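Aminotransferase class-III (Ochrobactrum anthropi, PDB 5GHG) probably transfers amino groups between amines and keto compounds as a class-III omega-transaminase, using a pyridoxal-phosphate-type cofactor, held here in its aminated form. Local coordinates at residues Phe276-Gln288 with Pro295-Ala307. The protein carries 1 engineered substitution. Sequence-based numbering, arbitrary orientation.
Sequences FDMKPDILVMSKQ and PISAFLINERVYA. With PMP (4'-deoxy-4'-aminopyridoxal-5'-phosphate), chain C.
Leu-283 and Leu-300 form a hydrogen-bonded pair in the antiparallel beta hairpin of strands 282-285 and 297-301. The hairpin belongs to the large mixed sheet of the fold type I aminotransferase domain. Leu-300 N gives to Leu-283 O at 2.8 Å, and Leu-283 N gives back to Leu-300 O. Met-285 and Ala-298 exchange the same two bonds. The NH groups of Ile-282 and Val-284 face the other way, where both residues bond to the backbone of Leu-255, Ala-257 and Glu-259, along and just past strand 254-258.

On one face Ile-282 and Ile-301 lie side by side, and Val-284 CG2 touches Phe-299 CB; helix 118-135 covers Val-284 and Phe-299. On the other face the bent chain of Met-285 (chi3 -78°) lays its CE against Leu-300 CD1 at 3.5 Å.

The hairpin passes directly into helix 303-306 at Asn-302, the N-cap. Asn-302 N gives to Asp-281 O. Its OD1 accepts from Val-305 N at 3.0 Å, while ND2 donates to Asp-281 OD1 at 3.1 Å, on the anti side of the carboxylate. With an alanine at Asn-302, Val-305 N would probably lose its capping acceptor, and Asp-281 OD1 one of its two donors. The other donor, Arg-304 NH1, makes a salt bridge of 3.0 Å to Asp-281 OD1, on the syn side but tilted well out of the carboxylate plane. Asp-281 OD2 accepts from Leu-255 N, so both oxygens of the buried carboxylate are satisfied.

At the opposite end Lys-287 reaches the cofactor, in the pocket. Lys-287 NZ is hydrogen-bonded to Leu-57 O and to Thr-324 OG1 of the second subunit. Its chain turns at the end (chi4 -91°) and sets NZ 3.3 Å from PMP N4A.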
loop_
_atom_site.group_PDB
_atom_site.type_symbol
_atom_site.label_atom_id
_atom_site.label_comp_id
_atom_site.label_asym_id
_atom_site.label_seq_id
_atom_site.Cartn_x
_atom_site.Cartn_y
_atom_site.Cartn_z
ATOM N N PHE B 276 -23.827 12.624 -9.167
ATOM C CA PHE B 276 -23.435 13.962 -9.574
ATOM C C PHE B 276 -23.266 14.115 -11.082
ATOM O O PHE B 276 -22.759 15.127 -11.533
ATOM C CB PHE B 276 -22.166 14.367 -8.830
ATOM C CG PHE B 276 -22.401 14.590 -7.365
ATOM C CD1 PHE B 276 -22.925 15.796 -6.911
ATOM C CD2 PHE B 276 -22.187 13.577 -6.450
ATOM C CE1 PHE B 276 -23.179 15.990 -5.559
ATOM C CE2 PHE B 276 -22.444 13.778 -5.095
ATOM C CZ PHE B 276 -22.932 14.971 -4.661
ATOM N N ASP B 277 -23.717 13.134 -11.859
ATOM C CA ASP B 277 -23.637 13.160 -13.316
ATOM C C ASP B 277 -22.215 13.460 -13.800
ATOM O O ASP B 277 -21.982 14.337 -14.636
ATOM C CB ASP B 277 -24.633 14.172 -13.908
ATOM C CG ASP B 277 -24.868 13.922 -15.410
ATOM O OD1 ASP B 277 -24.760 12.748 -15.854
ATOM O OD2 ASP B 277 -25.140 14.886 -16.149
ATOM N N MET B 278 -21.262 12.707 -13.274
ATOM C CA MET B 278 -19.874 12.774 -13.709
ATOM C C MET B 278 -19.610 11.683 -14.732
ATOM O O MET B 278 -20.142 10.571 -14.626
ATOM C CB MET B 278 -18.927 12.616 -12.522
ATOM C CG MET B 278 -19.007 13.752 -11.537
ATOM S SD MET B 278 -18.332 13.328 -9.915
ATOM C CE MET B 278 -16.597 13.098 -10.294
ATOM N N LYS B 279 -18.762 11.998 -15.713
ATOM C CA LYS B 279 -18.433 11.086 -16.802
ATOM C C LYS B 279 -16.923 10.890 -16.804
ATOM O O LYS B 279 -16.219 11.399 -17.672
ATOM C CB LYS B 279 -18.939 11.632 -18.147
ATOM C CG LYS B 279 -20.454 11.731 -18.188
ATOM C CD LYS B 279 -20.982 12.086 -19.574
ATOM C CE LYS B 279 -22.515 12.037 -19.589
ATOM N NZ LYS B 279 -23.085 12.770 -20.763
ATOM N N PRO B 280 -16.401 10.148 -15.818
ATOM C CA PRO B 280 -14.954 10.005 -15.703
ATOM C C PRO B 280 -14.354 9.145 -16.804
ATOM O O PRO B 280 -15.005 8.247 -17.345
ATOM C CB PRO B 280 -14.774 9.339 -14.335
ATOM C CG PRO B 280 -16.064 8.591 -14.112
ATOM C CD PRO B 280 -17.125 9.475 -14.732
ATOM N N ASP B 281 -13.084 9.419 -17.105
ATOM C CA ASP B 281 -12.276 8.537 -17.939
ATOM C C ASP B 281 -11.624 7.417 -17.138
ATOM O O ASP B 281 -11.323 6.355 -17.699
ATOM C CB ASP B 281 -11.182 9.343 -18.648
ATOM C CG ASP B 281 -11.746 10.429 -19.536
ATOM O OD1 ASP B 281 -12.238 10.080 -20.622
ATOM O OD2 ASP B 281 -11.714 11.628 -19.140
ATOM N N ILE B 282 -11.392 7.662 -15.854
ATOM C CA ILE B 282 -10.735 6.747 -14.933
ATOM C C ILE B 282 -11.538 6.773 -13.631
ATOM O O ILE B 282 -11.911 7.850 -13.152
ATOM C CB ILE B 282 -9.268 7.154 -14.681
ATOM C CG1 ILE B 282 -8.483 7.216 -15.998
ATOM C CG2 ILE B 282 -8.577 6.219 -13.651
ATOM C CD1 ILE B 282 -7.042 7.698 -15.825
ATOM N N LEU B 283 -11.795 5.602 -13.054
ATOM C CA LEU B 283 -12.585 5.503 -11.827
ATOM C C LEU B 283 -11.809 4.654 -10.821
ATOM O O LEU B 283 -11.417 3.534 -11.143
ATOM C CB LEU B 283 -13.963 4.891 -12.098
ATOM C CG LEU B 283 -14.994 5.003 -10.983
ATOM C CD1 LEU B 283 -16.395 5.044 -11.570
ATOM C CD2 LEU B 283 -14.870 3.853 -9.990
ATOM N N VAL B 284 -11.612 5.182 -9.611
ATOM C CA VAL B 284 -10.788 4.554 -8.577
ATOM C C VAL B 284 -11.700 4.074 -7.457
ATOM O O VAL B 284 -12.569 4.825 -6.984
ATOM C CB VAL B 284 -9.717 5.512 -8.039
ATOM C CG1 VAL B 284 -8.772 4.773 -7.060
ATOM C CG2 VAL B 284 -8.913 6.189 -9.172
ATOM N N MET B 285 -11.492 2.831 -7.014
ATOM C CA MET B 285 -12.347 2.204 -6.018
ATOM C C MET B 285 -11.505 1.550 -4.922
ATOM O O MET B 285 -10.381 1.108 -5.162
ATOM C CB MET B 285 -13.227 1.121 -6.638
ATOM C CG MET B 285 -14.227 1.637 -7.643
ATOM S SD MET B 285 -14.685 0.327 -8.818
ATOM C CE MET B 285 -13.267 0.325 -9.922
ATOM N N SER B 286 -12.072 1.487 -3.723
ATOM C CA SER B 286 -11.515 0.687 -2.650
ATOM C C SER B 286 -12.569 0.528 -1.556
ATOM O O SER B 286 -13.767 0.698 -1.822
ATOM C CB SER B 286 -10.232 1.320 -2.106
ATOM O OG SER B 286 -9.632 0.484 -1.117
ATOM N N LYS B 287 -12.142 0.200 -0.343
ATOM C CA LYS B 287 -13.012 0.299 0.835
ATOM C C LYS B 287 -14.254 -0.558 0.722
ATOM O O LYS B 287 -14.192 -1.764 0.997
ATOM C CB LYS B 287 -13.388 1.751 1.096
ATOM C CG LYS B 287 -12.259 2.560 1.736
ATOM C CD LYS B 287 -12.751 3.970 2.054
ATOM C CE LYS B 287 -11.590 4.937 2.206
ATOM N NZ LYS B 287 -11.094 5.073 3.566
ATOM N N GLN B 288 -15.397 0.032 0.327
ATOM C CA GLN B 288 -16.606 -0.780 0.283
ATOM C C GLN B 288 -16.540 -1.861 -0.786
ATOM O O GLN B 288 -17.393 -2.744 -0.795
ATOM C CB GLN B 288 -17.860 0.084 0.067
ATOM C CG GLN B 288 -18.083 1.104 1.178
ATOM C CD GLN B 288 -19.526 1.561 1.310
ATOM O OE1 GLN B 288 -20.096 1.514 2.402
ATOM N NE2 GLN B 288 -20.122 2.017 0.210
ATOM N N PRO B 295 -7.646 -6.054 2.376
ATOM C CA PRO B 295 -7.194 -4.909 1.559
ATOM C C PRO B 295 -7.230 -5.258 0.079
ATOM O O PRO B 295 -6.624 -6.249 -0.350
ATOM C CB PRO B 295 -5.739 -4.693 2.029
ATOM C CG PRO B 295 -5.528 -5.615 3.200
ATOM C CD PRO B 295 -6.559 -6.670 3.158
ATOM N N ILE B 296 -7.933 -4.447 -0.697
ATOM C CA ILE B 296 -7.895 -4.530 -2.151
ATOM C C ILE B 296 -8.484 -3.235 -2.721
ATOM O O ILE B 296 -9.414 -2.658 -2.160
ATOM C CB ILE B 296 -8.643 -5.767 -2.686
ATOM C CG1 ILE B 296 -8.578 -5.810 -4.209
ATOM C CG2 ILE B 296 -10.090 -5.732 -2.235
ATOM C CD1 ILE B 296 -9.103 -7.103 -4.835
ATOM N N SER B 297 -7.919 -2.784 -3.825
ATOM C CA SER B 297 -8.418 -1.606 -4.522
ATOM C C SER B 297 -8.320 -1.870 -6.013
ATOM O O SER B 297 -7.670 -2.818 -6.450
ATOM C CB SER B 297 -7.637 -0.352 -4.134
ATOM O OG SER B 297 -7.617 -0.220 -2.721
ATOM N N ALA B 298 -8.952 -1.001 -6.788
ATOM C CA ALA B 298 -9.028 -1.196 -8.230
ATOM C C ALA B 298 -9.203 0.158 -8.879
ATOM O O ALA B 298 -9.759 1.080 -8.271
ATOM C CB ALA B 298 -10.192 -2.114 -8.625
ATOM N N PHE B 299 -8.744 0.274 -10.116
ATOM C CA PHE B 299 -9.203 1.385 -10.937
ATOM C C PHE B 299 -9.607 0.859 -12.310
ATOM O O PHE B 299 -9.090 -0.160 -12.787
ATOM C CB PHE B 299 -8.179 2.514 -11.020
ATOM C CG PHE B 299 -6.853 2.127 -11.632
ATOM C CD1 PHE B 299 -5.816 1.650 -10.840
ATOM C CD2 PHE B 299 -6.627 2.307 -13.003
ATOM C CE1 PHE B 299 -4.586 1.335 -11.397
ATOM C CE2 PHE B 299 -5.407 1.975 -13.572
ATOM C CZ PHE B 299 -4.382 1.491 -12.776
ATOM N N LEU B 300 -10.579 1.535 -12.907
ATOM C CA LEU B 300 -11.062 1.236 -14.246
ATOM C C LEU B 300 -10.627 2.353 -15.183
ATOM O O LEU B 300 -10.598 3.530 -14.787
ATOM C CB LEU B 300 -12.584 1.143 -14.255
ATOM C CG LEU B 300 -13.193 -0.057 -13.514
ATOM C CD1 LEU B 300 -14.642 0.226 -13.185
ATOM C CD2 LEU B 300 -13.101 -1.251 -14.428
ATOM N N ILE B 301 -10.318 1.995 -16.429
ATOM C CA ILE B 301 -10.032 3.002 -17.442
ATOM C C ILE B 301 -10.883 2.736 -18.672
ATOM O O ILE B 301 -11.206 1.582 -18.991
ATOM C CB ILE B 301 -8.531 3.045 -17.821
ATOM C CG1 ILE B 301 -8.122 1.754 -18.499
ATOM C CG2 ILE B 301 -7.667 3.284 -16.580
ATOM C CD1 ILE B 301 -6.698 1.785 -19.010
ATOM N N ASN B 302 -11.238 3.808 -19.376
ATOM C CA ASN B 302 -12.071 3.634 -20.558
ATOM C C ASN B 302 -11.191 3.410 -21.787
ATOM O O ASN B 302 -9.953 3.332 -21.701
ATOM C CB ASN B 302 -13.035 4.798 -20.712
ATOM C CG ASN B 302 -12.349 6.118 -20.999
ATOM O OD1 ASN B 302 -11.148 6.177 -21.222
ATOM N ND2 ASN B 302 -13.124 7.183 -21.017
ATOM N N GLU B 303 -11.831 3.267 -22.950
ATOM C CA GLU B 303 -11.081 2.960 -24.160
ATOM C C GLU B 303 -10.212 4.149 -24.592
ATOM O O GLU B 303 -9.093 3.960 -25.070
ATOM C CB GLU B 303 -12.041 2.549 -25.281
ATOM C CG GLU B 303 -11.338 2.062 -26.549
ATOM C CD GLU B 303 -10.521 0.794 -26.326
ATOM O OE1 GLU B 303 -9.532 0.602 -27.055
ATOM O OE2 GLU B 303 -10.855 -0.019 -25.413
ATOM N N ARG B 304 -10.715 5.364 -24.410
ATOM C CA ARG B 304 -9.932 6.554 -24.692
ATOM C C ARG B 304 -8.578 6.505 -23.989
ATOM O O ARG B 304 -7.540 6.776 -24.593
ATOM C CB ARG B 304 -10.714 7.798 -24.260
ATOM C CG ARG B 304 -9.972 9.120 -24.369
ATOM C CD ARG B 304 -10.732 10.196 -23.635
ATOM N NE ARG B 304 -10.143 11.522 -23.790
ATOM C CZ ARG B 304 -10.569 12.606 -23.155
ATOM N NH1 ARG B 304 -11.583 12.520 -22.300
ATOM N NH2 ARG B 304 -9.979 13.773 -23.372
ATOM N N VAL B 305 -8.577 6.140 -22.698
ATOM C CA VAL B 305 -7.329 6.025 -21.964
ATOM C C VAL B 305 -6.538 4.821 -22.428
ATOM O O VAL B 305 -5.321 4.902 -22.623
ATOM C CB VAL B 305 -7.602 5.969 -20.446
ATOM C CG1 VAL B 305 -6.319 5.699 -19.665
ATOM C CG2 VAL B 305 -8.265 7.262 -19.976
ATOM N N TYR B 306 -7.206 3.682 -22.605
ATOM C CA TYR B 306 -6.508 2.423 -22.856
ATOM C C TYR B 306 -5.931 2.340 -24.278
ATOM O O TYR B 306 -4.890 1.718 -24.467
ATOM C CB TYR B 306 -7.448 1.243 -22.615
ATOM C CG TYR B 306 -6.814 -0.118 -22.837
ATOM C CD1 TYR B 306 -5.836 -0.604 -21.986
ATOM C CD2 TYR B 306 -7.219 -0.924 -23.908
ATOM C CE1 TYR B 306 -5.259 -1.852 -22.186
ATOM C CE2 TYR B 306 -6.653 -2.169 -24.123
ATOM C CZ TYR B 306 -5.674 -2.629 -23.260
ATOM O OH TYR B 306 -5.107 -3.866 -23.481
ATOM N N ALA B 307 -6.586 2.955 -25.257
ATOM C CA ALA B 307 -6.212 2.762 -26.671
ATOM C C ALA B 307 -4.721 3.005 -26.951
ATOM O O ALA B 307 -4.079 2.119 -27.522
ATOM C CB ALA B 307 -7.079 3.653 -27.557
HETATM N N1 PMP C . -9.006 8.267 -1.997
HETATM C C2 PMP C . -9.980 8.559 -1.092
HETATM C C2A PMP C . -11.146 9.393 -1.530
HETATM C C3 PMP C . -9.892 8.122 0.248
HETATM O O3 PMP C . -10.865 8.521 1.127
HETATM C C4 PMP C . -8.785 7.319 0.653
HETATM C C4A PMP C . -8.642 6.734 2.047
HETATM N N4A PMP C . -9.044 7.607 3.119
HETATM C C5 PMP C . -7.801 7.024 -0.329
HETATM C C6 PMP C . -7.960 7.447 -1.639
HETATM C C5A PMP C . -6.573 6.225 -0.013
HETATM O O4P PMP C . -6.921 4.865 0.256
HETATM P P PMP C . -5.928 3.967 1.204
HETATM O O1P PMP C . -4.537 4.105 0.698
HETATM O O2P PMP C . -6.485 2.561 1.066
HETATM O O3P PMP C . -6.007 4.491 2.620
HETATM O O HOH W 1 -13.302 13.326 -20.125
#